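Local coordinates for uncharacterized NTF2-like protein (Cytophaga hutchinsonii ATCC 33406, PDB 3F14), which is of unknown function but has the NTF2-like fold of SnoaL-like proteins, in which a cone-shaped cavity may hold a small ligand, at residues I9-S14 with L61-V66; G16-V21 with K51-M56; A23-I28 with D102-I107; E30-G35 with T106-C111; Q72-G77 with S92-Y97. One frame throughout, in Å; residues are numbered along the deposited sequence. Where two conformers were deposited one is given.

The five contacts sit in one small NTF2-like fold, a curved mixed sheet with helices packed against it. Interactions 3 and 4 share strand 103-111 and the residues Thr-106 and Ile-107; their centres are about 14 Å apart. Interaction 5 lies in the hairpin next to that strand, its centre about 10 Å from that of interaction 4. Interaction 1 sets helix 2-14 against the outer strand 60-68, with centres about 7 Å apart from interaction 5. Interaction 2 joins the loop after that helix to helix 42-57. Along the chain, interaction 1 encloses interaction 2 and precedes interaction 5. A bound Tris molecule lies near interactions 1, 2, 4 and 5, consistent with a pocket.

Interaction 1 (I9-S14 with L61-V66); sequences IAQHFS and LTNDNV
The side-chain amides of Asn-63 and Gln-11 meet with their planes 65° apart. The edge of the Asn-63 amide faces the helix, and its ND2 donates two hydrogen bonds that both lie close to the amide plane. The bond from Asn-63 ND2 to Gln-11 OE1 is 2.9 Å long and nearly straight. It reaches OE1 from above the carbonyl plane of the glutamine and not along a lone pair. The other, from Asn-63 ND2 to the backbone Gln-11 O, is 3.1 Å long and more bent, but it meets a lone pair in the carbonyl plane. Two acceptors thus fix the rotation of the Asn-63 amide. Asn-63 OD1 lies 3.4 Å from Ser-14 CB and accepts a hydrogen bond from Tyr-93 OH.

These contacts join the end of helix 2-14 to strand 60-68, an outermost strand of the curved NTF2-like sheet. Gln-11 gets there by a chain that bends at chi2 (-75°), which turns its amide toward the strand. The Gln-11 NE2 atom then sits 3.5 Å from Val-66 CG2. At the other end of the contact, Leu-61 CD2 packs 3.5 Å from the backbone Ser-14 O. Ser-14 O accepts a hydrogen bond from the nitrogen of a bound Tris molecule, probably from the crystallisation liquor. Ser-14 OG turns to other partners, Tyr-97 OH and Asp-95 OD2.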
# COMPACT_ATOMS: atom_id res chain seq x y z
N ILE A 9 -0.91 6.42 16.71
CA ILE A 9 -2.06 6.96 15.97
C ILE A 9 -2.40 6.03 14.82
O ILE A 9 -3.55 5.63 14.65
CB ILE A 9 -1.76 8.35 15.40
CG1 ILE A 9 -1.66 9.39 16.51
CG2 ILE A 9 -2.87 8.77 14.42
CD1 ILE A 9 -1.01 10.67 16.06
N ALA A 10 -1.39 5.68 14.03
CA ALA A 10 -1.57 4.83 12.85
C ALA A 10 -2.05 3.47 13.25
O ALA A 10 -2.93 2.89 12.61
CB ALA A 10 -0.25 4.73 12.03
N GLN A 11 -1.46 2.88 14.29
CA GLN A 11 -1.92 1.58 14.77
C GLN A 11 -3.39 1.59 15.14
O GLN A 11 -4.13 0.69 14.74
CB GLN A 11 -1.12 1.14 15.98
CG GLN A 11 0.32 0.73 15.68
CD GLN A 11 0.43 -0.63 15.02
OE1 GLN A 11 -0.46 -1.47 15.16
NE2 GLN A 11 1.55 -0.87 14.31
N HIS A 12 -3.83 2.61 15.87
CA HIS A 12 -5.23 2.71 16.25
C HIS A 12 -6.15 2.87 15.06
O HIS A 12 -7.12 2.15 14.93
CB HIS A 12 -5.46 3.89 17.19
CG HIS A 12 -5.11 3.60 18.62
ND1 HIS A 12 -3.91 3.97 19.18
CD2 HIS A 12 -5.82 2.98 19.58
CE1 HIS A 12 -3.90 3.60 20.46
NE2 HIS A 12 -5.05 3.00 20.73
N PHE A 13 -5.82 3.77 14.13
CA PHE A 13 -6.70 3.94 12.97
C PHE A 13 -6.76 2.67 12.12
O PHE A 13 -7.84 2.24 11.74
CB PHE A 13 -6.26 5.15 12.11
CG PHE A 13 -7.29 5.52 11.03
CD1 PHE A 13 -7.34 4.87 9.82
CD2 PHE A 13 -8.21 6.55 11.29
CE1 PHE A 13 -8.31 5.18 8.89
CE2 PHE A 13 -9.15 6.89 10.35
CZ PHE A 13 -9.23 6.19 9.16
N SER A 14 -5.60 2.05 11.85
CA SER A 14 -5.57 0.90 10.97
C SER A 14 -6.33 -0.30 11.54
O SER A 14 -6.88 -1.10 10.82
CB SER A 14 -4.12 0.50 10.62
OG SER A 14 -3.60 1.37 9.57
N LEU A 61 -9.32 -7.12 13.26
CA LEU A 61 -8.28 -6.47 12.48
C LEU A 61 -6.91 -6.72 13.10
O LEU A 61 -6.76 -6.62 14.31
CB LEU A 61 -8.56 -4.98 12.32
CG LEU A 61 -9.83 -4.63 11.52
CD1 LEU A 61 -11.10 -4.49 12.40
CD2 LEU A 61 -9.60 -3.35 10.69
N THR A 62 -5.93 -7.05 12.28
CA THR A 62 -4.58 -7.37 12.72
C THR A 62 -3.58 -6.61 11.86
O THR A 62 -3.52 -6.82 10.67
CB THR A 62 -4.32 -8.88 12.57
OG1 THR A 62 -5.33 -9.58 13.31
CG2 THR A 62 -2.91 -9.28 13.10
N ASN A 63 -2.86 -5.70 12.47
CA ASN A 63 -1.80 -4.97 11.79
C ASN A 63 -0.52 -5.84 11.77
O ASN A 63 -0.12 -6.38 12.80
CB ASN A 63 -1.54 -3.64 12.50
CG ASN A 63 -2.71 -2.68 12.43
OD1 ASN A 63 -3.55 -2.74 11.52
ND2 ASN A 63 -2.76 -1.76 13.40
N ASP A 64 -0.03 -6.12 10.55
CA ASP A 64 1.05 -7.11 10.29
C ASP A 64 2.47 -6.52 10.11
O ASP A 64 3.45 -7.20 10.41
CB ASP A 64 0.77 -7.88 8.96
CG ASP A 64 -0.48 -8.74 8.97
OD1 ASP A 64 -0.94 -9.22 10.04
OD2 ASP A 64 -0.98 -8.99 7.85
N ASN A 65 2.58 -5.31 9.57
CA ASN A 65 3.89 -4.75 9.16
C ASN A 65 3.85 -3.21 9.16
O ASN A 65 2.76 -2.66 8.96
CB ASN A 65 4.22 -5.28 7.76
CG ASN A 65 5.60 -4.88 7.28
OD1 ASN A 65 6.59 -5.03 8.00
ND2 ASN A 65 5.69 -4.40 6.03
N VAL A 66 4.98 -2.52 9.40
CA VAL A 66 4.99 -1.08 9.49
C VAL A 66 6.25 -0.55 8.82
O VAL A 66 7.36 -1.06 9.04
CB VAL A 66 5.05 -0.59 10.95
CG1 VAL A 66 5.13 0.98 11.01
CG2 VAL A 66 3.91 -1.10 11.78

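Interaction 2 (G16-V21 with K51-M56); sequences GDFPAV and KMLPEM
Met-56, a selenomethionine, meets Gly-16 and Phe-18 along most of its length. Its CB lies 3.8 Å from Gly-16 O. The next atom, Met-56 CG, approaches the Phe-18 ring obliquely, 3.7 Å from CE2. The chain then bends at chi2 and chi3. Met-56 SE passes 4.1 Å from Phe-18 CZ in a Met-aromatic contact, also oblique. Met-52 SE makes a second Met-aromatic contact near CZ, but two conformers exist there, so its detail is less certain.

Gly-16 ends helix 2-14 in a Schellman motif with positive phi (89°). A side chain there would press on Met-56 CB and on the carbonyl before it, which explains the glycine. Its own carbonyl oxygen stands 3.8 Å above the plane of the Phe-18 ring, over the centre.

Leu-53 fills the other part of the contact. A chi1 of -168° points its branch away from its own N, and both methyls face the loop. Leu-53 CD2 touches Pro-19 CG at 3.6 Å, the methyl ending against the proline ring, while Leu-53 CD1 lies 3.5 Å from Gly-16 O. With an alanine here the branched end is gone, and a gap is likely to open beside Pro-19 and the Gly-16 carbonyl.

No hydrogen bond joins these two segments. Helix 42-57 is held to the loop by apolar and Met-aromatic packing, so the fit depends on shape more than on polar direction.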
# COMPACT_ATOMS: atom_id res chain seq x y z
N GLY A 16 -9.01 -0.08 13.22
CA GLY A 16 -10.42 0.27 13.28
C GLY A 16 -10.89 1.05 14.47
O GLY A 16 -12.08 1.32 14.56
N ASP A 17 -9.98 1.41 15.35
CA ASP A 17 -10.31 2.15 16.55
C ASP A 17 -10.23 3.64 16.23
O ASP A 17 -9.45 4.38 16.81
CB ASP A 17 -9.38 1.80 17.72
CG ASP A 17 -9.86 2.35 19.07
OD1 ASP A 17 -10.95 2.96 19.12
OD2 ASP A 17 -9.08 2.22 20.05
N PHE A 18 -11.09 4.06 15.32
CA PHE A 18 -11.05 5.44 14.84
C PHE A 18 -11.25 6.48 15.96
O PHE A 18 -10.52 7.49 15.99
CB PHE A 18 -12.09 5.69 13.76
CG PHE A 18 -12.13 4.64 12.66
CD1 PHE A 18 -11.03 4.27 11.93
CD2 PHE A 18 -13.35 4.13 12.27
CE1 PHE A 18 -11.14 3.38 10.89
CE2 PHE A 18 -13.46 3.24 11.22
CZ PHE A 18 -12.34 2.88 10.52
N PRO A 19 -12.20 6.26 16.87
CA PRO A 19 -12.46 7.29 17.91
C PRO A 19 -11.24 7.65 18.75
O PRO A 19 -11.17 8.75 19.24
CB PRO A 19 -13.59 6.68 18.74
CG PRO A 19 -14.25 5.75 17.81
CD PRO A 19 -13.17 5.16 16.99
N ALA A 20 -10.29 6.74 18.91
CA ALA A 20 -9.06 7.04 19.66
C ALA A 20 -8.21 8.11 19.00
O ALA A 20 -7.35 8.69 19.66
CB ALA A 20 -8.21 5.75 19.87
N VAL A 21 -8.43 8.40 17.71
CA VAL A 21 -7.55 9.35 17.02
C VAL A 21 -8.26 10.51 16.35
O VAL A 21 -7.61 11.33 15.69
CB VAL A 21 -6.59 8.62 16.02
CG1 VAL A 21 -5.68 7.67 16.78
CG2 VAL A 21 -7.36 7.86 14.98
N LYS A 51 -19.95 6.16 10.95
CA LYS A 51 -20.90 5.31 10.23
C LYS A 51 -20.34 3.89 10.09
O LYS A 51 -21.06 2.89 10.26
CB LYS A 51 -21.21 5.95 8.88
CG LYS A 51 -22.09 5.20 7.92
CD LYS A 51 -22.51 6.12 6.75
CE LYS A 51 -23.01 5.36 5.53
NZ LYS A 51 -23.71 4.08 5.90
N MSE A 52 -19.02 3.80 9.85
CA MSE A 52 -18.24 2.52 9.63
C MSE A 52 -17.90 1.74 10.90
O MSE A 52 -17.68 0.53 10.84
CB MSE A 52 -16.90 2.80 8.85
CG MSE A 52 -16.08 1.52 8.33
SE MSE A 52 -14.54 1.89 7.33
CE MSE A 52 -15.38 2.74 5.85
N LEU A 53 -17.86 2.42 12.05
CA LEU A 53 -17.40 1.87 13.31
C LEU A 53 -18.08 0.56 13.72
O LEU A 53 -17.36 -0.38 14.10
CB LEU A 53 -17.50 2.92 14.41
CG LEU A 53 -16.81 2.60 15.73
CD1 LEU A 53 -15.32 2.32 15.60
CD2 LEU A 53 -17.07 3.74 16.71
N PRO A 54 -19.40 0.43 13.60
CA PRO A 54 -19.97 -0.89 13.99
C PRO A 54 -19.41 -2.05 13.17
O PRO A 54 -19.21 -3.15 13.73
CB PRO A 54 -21.47 -0.71 13.73
CG PRO A 54 -21.68 0.77 13.74
CD PRO A 54 -20.44 1.40 13.23
N GLU A 55 -19.18 -1.86 11.88
CA GLU A 55 -18.55 -2.90 11.04
C GLU A 55 -17.19 -3.24 11.55
O GLU A 55 -16.81 -4.42 11.56
CB GLU A 55 -18.44 -2.49 9.59
CG GLU A 55 -18.09 -3.67 8.74
CD GLU A 55 -17.88 -3.34 7.29
OE1 GLU A 55 -17.71 -2.14 6.96
OE2 GLU A 55 -17.86 -4.32 6.51
N MSE A 56 -16.40 -2.27 11.98
CA MSE A 56 -15.08 -2.55 12.55
C MSE A 56 -15.18 -3.32 13.89
O MSE A 56 -14.43 -4.28 14.09
CB MSE A 56 -14.35 -1.24 12.80
CG MSE A 56 -14.03 -0.43 11.54
SE MSE A 56 -12.89 -1.21 10.24
CE MSE A 56 -14.07 -2.19 9.16

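Interaction 3 (A23-I28 with D102-I107); sequences ACFNDI and DTIKTI
A short parallel bridge between Phe-25 and Ile-104 ties strand 25-26 to the N-terminal end of strand 103-111 in the NTF2-like sheet. Ile-104 N donates to Cys-24 O at 2.8 Å, and Asn-26 N donates to Ile-104 O at 2.9 Å. The side chains of Phe-25 and Ile-104 lie side by side on one face of the sheet. Ile-104 CD1 comes obliquely to the Phe-25 ring, 4.0 Å from Phe-25 CD1. Val-45 and Ile-46 of helix 42-57 also touch Phe-25.

Asn-26 uses both ends of its amide. A chi1 of -166° swings this group away from its own N and across to the other strand. There Asn-26 ND2 donates to Thr-103 OG1 at 2.9 Å, almost straight and in the amide plane. Thr-103 OG1 is also bonded to Glu-100 O. On the other side Asn-26 OD1 accepts from Ile-28 N at 3.1 Å, an Asx turn. This turn sits where the chain rounds a corner at Asp-27 and Ile-28 before strand 29-33. A leucine in place of Asn-26 would remove both bonds, and is likely to leave Thr-103 OG1 without this donor and the corner less fixed.

The Lys-105 chain runs alongside Asn-26 and Ile-28. Its CD lies 3.7 Å from Asn-26 CG, and its CE packs on Ile-28 CG1. The Lys-105 amine forms a salt bridge with Glu-100. A water donates to both Ile-28 O and Lys-105 O, bridging the two backbones at the corner.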
# COMPACT_ATOMS: atom_id res chain seq x y z
N ALA A 23 -9.21 13.25 17.61
CA ALA A 23 -8.54 14.46 18.11
C ALA A 23 -7.20 14.74 17.41
O ALA A 23 -6.68 15.85 17.55
CB ALA A 23 -8.34 14.36 19.59
N CYS A 24 -6.62 13.76 16.69
CA CYS A 24 -5.40 13.93 15.94
C CYS A 24 -5.64 14.28 14.48
O CYS A 24 -4.68 14.46 13.75
CB CYS A 24 -4.61 12.61 15.96
SG CYS A 24 -4.35 11.99 17.64
N PHE A 25 -6.89 14.36 14.04
CA PHE A 25 -7.17 14.69 12.65
C PHE A 25 -6.85 16.13 12.36
O PHE A 25 -7.25 17.03 13.12
CB PHE A 25 -8.64 14.49 12.30
CG PHE A 25 -9.10 13.03 12.15
CD1 PHE A 25 -8.29 11.93 12.46
CD2 PHE A 25 -10.40 12.78 11.72
CE1 PHE A 25 -8.78 10.60 12.26
CE2 PHE A 25 -10.89 11.49 11.55
CZ PHE A 25 -10.07 10.41 11.82
N ASN A 26 -6.17 16.38 11.25
CA ASN A 26 -6.05 17.76 10.77
C ASN A 26 -7.43 18.31 10.39
O ASN A 26 -8.28 17.59 9.90
CB ASN A 26 -5.07 17.79 9.60
CG ASN A 26 -4.61 19.19 9.24
OD1 ASN A 26 -5.28 19.90 8.48
ND2 ASN A 26 -3.47 19.59 9.79
N ASP A 27 -7.62 19.62 10.53
CA ASP A 27 -8.88 20.26 10.13
C ASP A 27 -9.26 19.89 8.68
O ASP A 27 -10.45 19.76 8.40
CB ASP A 27 -8.79 21.77 10.29
CG ASP A 27 -8.86 22.21 11.73
OD1 ASP A 27 -9.76 21.70 12.44
OD2 ASP A 27 -7.99 22.99 12.14
N ILE A 28 -8.29 19.75 7.80
CA ILE A 28 -8.59 19.43 6.39
C ILE A 28 -8.09 18.05 5.99
O ILE A 28 -7.74 17.83 4.85
CB ILE A 28 -8.12 20.55 5.42
CG1 ILE A 28 -6.61 20.78 5.53
CG2 ILE A 28 -8.90 21.86 5.74
CD1 ILE A 28 -6.05 21.69 4.39
N ASP A 102 1.98 16.67 14.48
CA ASP A 102 1.19 15.64 15.21
C ASP A 102 -0.27 15.44 14.74
O ASP A 102 -1.05 14.75 15.40
CB ASP A 102 1.24 15.92 16.70
CG ASP A 102 0.76 17.29 17.04
OD1 ASP A 102 0.73 18.15 16.13
OD2 ASP A 102 0.43 17.50 18.23
N THR A 103 -0.63 15.97 13.57
CA THR A 103 -1.96 15.78 13.03
C THR A 103 -1.87 14.86 11.83
O THR A 103 -0.84 14.82 11.15
CB THR A 103 -2.65 17.11 12.64
OG1 THR A 103 -2.02 17.65 11.46
CG2 THR A 103 -2.61 18.09 13.86
N ILE A 104 -2.95 14.12 11.59
CA ILE A 104 -3.04 13.29 10.37
C ILE A 104 -3.52 14.21 9.28
O ILE A 104 -4.65 14.75 9.37
CB ILE A 104 -4.03 12.14 10.47
CG1 ILE A 104 -3.71 11.21 11.67
CG2 ILE A 104 -4.04 11.37 9.17
CD1 ILE A 104 -4.78 10.11 11.86
N LYS A 105 -2.71 14.39 8.25
CA LYS A 105 -3.06 15.22 7.13
C LYS A 105 -3.81 14.46 6.03
O LYS A 105 -4.85 14.90 5.50
CB LYS A 105 -1.81 15.90 6.56
CG LYS A 105 -2.09 16.97 5.57
CD LYS A 105 -2.78 18.18 6.20
CE LYS A 105 -2.96 19.36 5.22
NZ LYS A 105 -1.65 19.86 4.75
N THR A 106 -3.28 13.28 5.71
CA THR A 106 -3.94 12.39 4.75
C THR A 106 -3.79 10.95 5.16
O THR A 106 -2.80 10.56 5.78
CB THR A 106 -3.41 12.54 3.31
OG1 THR A 106 -2.06 12.09 3.24
CG2 THR A 106 -3.46 13.99 2.83
N ILE A 107 -4.82 10.15 4.82
CA ILE A 107 -4.81 8.70 4.92
C ILE A 107 -5.17 8.18 3.53
O ILE A 107 -6.12 8.67 2.94
CB ILE A 107 -5.82 8.16 5.95
CG1 ILE A 107 -5.68 8.91 7.28
CG2 ILE A 107 -5.60 6.62 6.07
CD1 ILE A 107 -6.73 8.51 8.32
O HOH W 1 -5.27 17.12 3.85

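Interaction 4 (E30-G35 with T106-C111); sequences EWNIIG and TITSYC
The first torsions of Trp-31 and Ser-109 turn their polar groups toward each other. Trp-31 CG is anti to the backbone N (chi1 -171°), which turns the indole along the neighbouring strand. Ser-109 OG stands beside its own backbone N (chi1 -62°), facing the indole edge. The resulting bond from Trp-31 NE1 to Ser-109 OG is 2.9 Å long, nearly straight and in the ring plane. Ser-109 OG is also bonded to Asp-95 OD1. Ile-107 CB packs on Trp-31 CD1 at 3.6 Å, and Ile-33 CG1 lies over one face of the indole, near its rim. The edge-to-face neighbour Phe-13 comes from helix 2-14.

Strands 29-33 and 103-111 run parallel here. Ile-107 N bonds to Glu-30 O, Asn-32 N to Ile-107 O, Ser-109 N to Asn-32 O, and Ile-34 N to Ser-109 O. A water also bridges Asn-32 ND2 and Thr-108 OG1 at the side of the sheet away from the indole.

Further along, Ile-34 lies against Tyr-110. Ile-34 CG1 sits 3.6 Å from the Tyr-110 ring centroid, directly over one face, a CH-pi contact that forms part of the subunit interface. Ile-34 CD1 packs on Thr-108 CG2 at 3.7 Å. Tyr-110 OH bonds to Glu-76 of the second subunit. On the indole side, Trp-31 and Asp-95 share Ser-109 OG, so this buried hydroxyl is held from two nearly opposite sides and its rotation is fixed.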
# COMPACT_ATOMS: atom_id res chain seq x y z
N GLU A 30 -7.83 14.38 4.67
CA GLU A 30 -8.51 13.65 3.62
C GLU A 30 -8.25 12.15 3.82
O GLU A 30 -7.13 11.77 4.15
CB GLU A 30 -7.99 14.05 2.24
CG GLU A 30 -8.22 15.49 1.97
CD GLU A 30 -7.92 15.93 0.53
OE1 GLU A 30 -7.61 15.05 -0.32
OE2 GLU A 30 -7.98 17.16 0.31
N TRP A 31 -9.28 11.34 3.62
CA TRP A 31 -9.17 9.89 3.57
C TRP A 31 -9.52 9.45 2.18
O TRP A 31 -10.66 9.52 1.77
CB TRP A 31 -10.06 9.21 4.60
CG TRP A 31 -9.83 7.70 4.75
CD1 TRP A 31 -8.80 6.99 4.26
CD2 TRP A 31 -10.61 6.77 5.53
NE1 TRP A 31 -8.90 5.68 4.64
CE2 TRP A 31 -10.00 5.51 5.44
CE3 TRP A 31 -11.75 6.90 6.32
CZ2 TRP A 31 -10.52 4.37 6.07
CZ3 TRP A 31 -12.29 5.76 6.93
CH2 TRP A 31 -11.66 4.52 6.83
N ASN A 32 -8.50 8.99 1.43
CA ASN A 32 -8.60 8.48 0.08
C ASN A 32 -8.69 6.95 0.17
O ASN A 32 -7.68 6.29 0.37
CB ASN A 32 -7.42 8.91 -0.75
CG ASN A 32 -7.49 8.41 -2.17
OD1 ASN A 32 -8.45 7.76 -2.56
ND2 ASN A 32 -6.48 8.72 -2.95
N ILE A 33 -9.88 6.39 0.03
CA ILE A 33 -10.11 4.95 -0.00
C ILE A 33 -10.04 4.58 -1.49
O ILE A 33 -10.97 4.82 -2.26
CB ILE A 33 -11.42 4.53 0.65
CG1 ILE A 33 -11.42 5.04 2.11
CG2 ILE A 33 -11.55 2.98 0.58
CD1 ILE A 33 -12.78 4.78 2.85
N ILE A 34 -8.88 4.05 -1.91
CA ILE A 34 -8.57 3.80 -3.30
C ILE A 34 -9.63 2.92 -3.97
O ILE A 34 -10.02 1.88 -3.47
CB ILE A 34 -7.17 3.10 -3.40
CG1 ILE A 34 -6.05 4.02 -2.89
CG2 ILE A 34 -6.89 2.64 -4.83
CD1 ILE A 34 -5.70 5.18 -3.77
N GLY A 35 -10.10 3.39 -5.13
CA GLY A 35 -11.15 2.71 -5.88
C GLY A 35 -12.55 2.93 -5.35
O GLY A 35 -13.50 2.41 -5.91
N THR A 106 -3.28 13.28 5.71
CA THR A 106 -3.94 12.39 4.75
C THR A 106 -3.79 10.95 5.16
O THR A 106 -2.80 10.56 5.78
CB THR A 106 -3.41 12.54 3.31
OG1 THR A 106 -2.06 12.09 3.24
CG2 THR A 106 -3.46 13.99 2.83
N ILE A 107 -4.82 10.15 4.82
CA ILE A 107 -4.81 8.70 4.92
C ILE A 107 -5.17 8.18 3.53
O ILE A 107 -6.12 8.67 2.94
CB ILE A 107 -5.82 8.16 5.95
CG1 ILE A 107 -5.68 8.91 7.28
CG2 ILE A 107 -5.60 6.62 6.07
CD1 ILE A 107 -6.73 8.51 8.32
N THR A 108 -4.38 7.23 3.01
CA THR A 108 -4.68 6.56 1.73
C THR A 108 -4.79 5.07 2.00
O THR A 108 -3.83 4.50 2.54
CB THR A 108 -3.60 6.85 0.70
OG1 THR A 108 -3.40 8.27 0.56
CG2 THR A 108 -4.00 6.26 -0.68
N SER A 109 -5.92 4.44 1.69
CA SER A 109 -6.10 3.02 2.01
C SER A 109 -6.34 2.20 0.75
O SER A 109 -7.26 2.49 -0.02
CB SER A 109 -7.25 2.84 2.97
OG SER A 109 -7.05 3.49 4.23
N TYR A 110 -5.52 1.16 0.60
CA TYR A 110 -5.69 0.13 -0.44
C TYR A 110 -6.24 -1.09 0.23
O TYR A 110 -5.58 -1.69 1.07
CB TYR A 110 -4.33 -0.21 -1.09
CG TYR A 110 -3.67 0.94 -1.79
CD1 TYR A 110 -3.03 1.97 -1.10
CD2 TYR A 110 -3.59 0.97 -3.18
CE1 TYR A 110 -2.44 3.05 -1.78
CE2 TYR A 110 -3.03 2.02 -3.84
CZ TYR A 110 -2.42 3.11 -3.15
OH TYR A 110 -1.84 4.14 -3.85
N CYS A 111 -7.45 -1.52 -0.16
CA CYS A 111 -8.16 -2.60 0.51
C CYS A 111 -8.59 -3.59 -0.54
O CYS A 111 -9.29 -3.24 -1.48
CB CYS A 111 -9.40 -2.08 1.25
SG CYS A 111 -9.10 -0.73 2.40
O HOH W 2 -4.02 9.83 -1.66
O HOH W 3 -9.16 0.64 -1.09

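Interaction 5 (Q72-G77 with S92-Y97); sequences QIVIEG and SYCDIY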
# COMPACT_ATOMS: atom_id res chain seq x y z
N GLN A 72 5.80 10.21 7.24
CA GLN A 72 4.79 9.33 6.67
C GLN A 72 5.00 7.96 7.26
O GLN A 72 6.11 7.56 7.59
CB GLN A 72 4.86 9.23 5.12
CG GLN A 72 4.54 10.48 4.29
CD GLN A 72 4.23 10.17 2.81
OE1 GLN A 72 3.18 9.60 2.47
NE2 GLN A 72 5.15 10.54 1.92
N ILE A 73 3.91 7.20 7.40
CA ILE A 73 3.94 5.83 7.94
C ILE A 73 2.96 4.91 7.17
O ILE A 73 1.87 5.36 6.77
CB ILE A 73 3.71 5.79 9.50
CG1 ILE A 73 3.92 4.38 10.08
CG2 ILE A 73 2.34 6.32 9.88
CD1 ILE A 73 3.80 4.26 11.63
N VAL A 74 3.35 3.65 6.93
CA VAL A 74 2.59 2.68 6.15
C VAL A 74 2.34 1.46 7.02
O VAL A 74 3.31 0.94 7.60
CB VAL A 74 3.35 2.29 4.87
CG1 VAL A 74 2.55 1.26 4.06
CG2 VAL A 74 3.72 3.55 4.01
N ILE A 75 1.10 1.05 7.17
CA ILE A 75 0.72 -0.15 7.92
C ILE A 75 0.03 -1.11 6.98
O ILE A 75 -0.92 -0.73 6.28
CB ILE A 75 -0.20 0.16 9.09
CG1 ILE A 75 0.53 1.17 10.02
CG2 ILE A 75 -0.70 -1.16 9.78
CD1 ILE A 75 -0.06 1.35 11.44
N GLU A 76 0.51 -2.33 6.92
CA GLU A 76 -0.19 -3.44 6.28
C GLU A 76 -0.90 -4.26 7.30
O GLU A 76 -0.36 -4.48 8.39
CB GLU A 76 0.81 -4.35 5.58
CG GLU A 76 1.63 -3.67 4.47
CD GLU A 76 2.55 -4.67 3.78
OE1 GLU A 76 2.03 -5.51 2.99
OE2 GLU A 76 3.77 -4.65 4.05
N GLY A 77 -2.05 -4.80 6.96
CA GLY A 77 -2.75 -5.70 7.85
C GLY A 77 -3.89 -6.41 7.20
O GLY A 77 -4.05 -6.33 5.96
N SER A 92 -7.29 -7.58 2.83
CA SER A 92 -5.93 -7.20 3.05
C SER A 92 -5.83 -5.70 2.81
O SER A 92 -6.28 -5.22 1.75
CB SER A 92 -5.01 -7.94 2.06
OG SER A 92 -4.96 -9.34 2.36
N TYR A 93 -5.26 -4.97 3.76
CA TYR A 93 -5.15 -3.53 3.63
C TYR A 93 -3.74 -2.99 3.78
O TYR A 93 -2.89 -3.55 4.46
CB TYR A 93 -6.10 -2.78 4.64
CG TYR A 93 -5.89 -3.10 6.09
CD1 TYR A 93 -4.88 -2.50 6.86
CD2 TYR A 93 -6.74 -3.99 6.74
CE1 TYR A 93 -4.72 -2.83 8.20
CE2 TYR A 93 -6.61 -4.26 8.08
CZ TYR A 93 -5.60 -3.70 8.82
OH TYR A 93 -5.49 -4.06 10.16
N CYS A 94 -3.52 -1.89 3.09
CA CYS A 94 -2.32 -1.09 3.23
C CYS A 94 -2.80 0.36 3.43
O CYS A 94 -3.40 0.93 2.54
CB CYS A 94 -1.43 -1.21 2.00
SG CYS A 94 0.05 -0.16 2.11
N ASP A 95 -2.51 0.92 4.61
CA ASP A 95 -2.88 2.28 5.00
C ASP A 95 -1.65 3.14 5.06
O ASP A 95 -0.68 2.82 5.76
CB ASP A 95 -3.58 2.30 6.35
CG ASP A 95 -4.88 1.52 6.37
OD1 ASP A 95 -5.64 1.50 5.39
OD2 ASP A 95 -5.20 0.88 7.46
N ILE A 96 -1.69 4.28 4.36
CA ILE A 96 -0.56 5.20 4.26
C ILE A 96 -0.95 6.53 4.90
O ILE A 96 -1.95 7.14 4.49
CB ILE A 96 -0.16 5.44 2.78
CG1 ILE A 96 0.17 4.12 2.11
CG2 ILE A 96 0.99 6.45 2.68
CD1 ILE A 96 0.47 4.23 0.59
N TYR A 97 -0.20 6.95 5.92
CA TYR A 97 -0.49 8.18 6.65
C TYR A 97 0.54 9.22 6.35
O TYR A 97 1.73 8.93 6.40
CB TYR A 97 -0.49 7.91 8.17
CG TYR A 97 -1.49 6.86 8.64
CD1 TYR A 97 -1.19 5.50 8.53
CD2 TYR A 97 -2.72 7.20 9.17
CE1 TYR A 97 -2.08 4.53 8.88
CE2 TYR A 97 -3.62 6.25 9.53
CZ TYR A 97 -3.29 4.90 9.41
OH TYR A 97 -4.21 3.94 9.74
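Tyr-93 lies across Gly-77 because its CG stands between the backbone N and the carbonyl carbon (chi1 58°), which swings the ring over the neighbouring strand 72-82. Gly-77 C is 3.5 Å above the Tyr-93 ring plane, over the centre, and Gly-77 CA makes a CH-pi contact with the same face. A side chain at Gly-77 would run into Tyr-93 OH, which leaves no room for anything larger than glycine.

Tyr-97 CG stands beside the backbone N (chi1 -58°), which lays the ring edge by the backbone Ile-73 O, with Tyr-97 CD1 at 3.5 Å from that oxygen. Strands 72-82 and 88-100 form an antiparallel hairpin of the NTF2-like sheet. The hydrogen-bonded pairs are Ile-73 with Tyr-97, Ile-75 with Asp-95, and Gly-77 with Tyr-93. Asp-95, on the same face as the tyrosines and held at OD1 by Ser-109 OG, also bonds to a bound Tris molecule, probably from the crystallisation liquor.

On the opposite face, Val-74 CG1 packs 3.5 Å from Cys-94 SG. Val-74 CG2 lies alongside Ile-96 CG1 at 4.1 Å. This face meets the second subunit, where Ile-67 of that chain packs on both Val-74 and Ile-96.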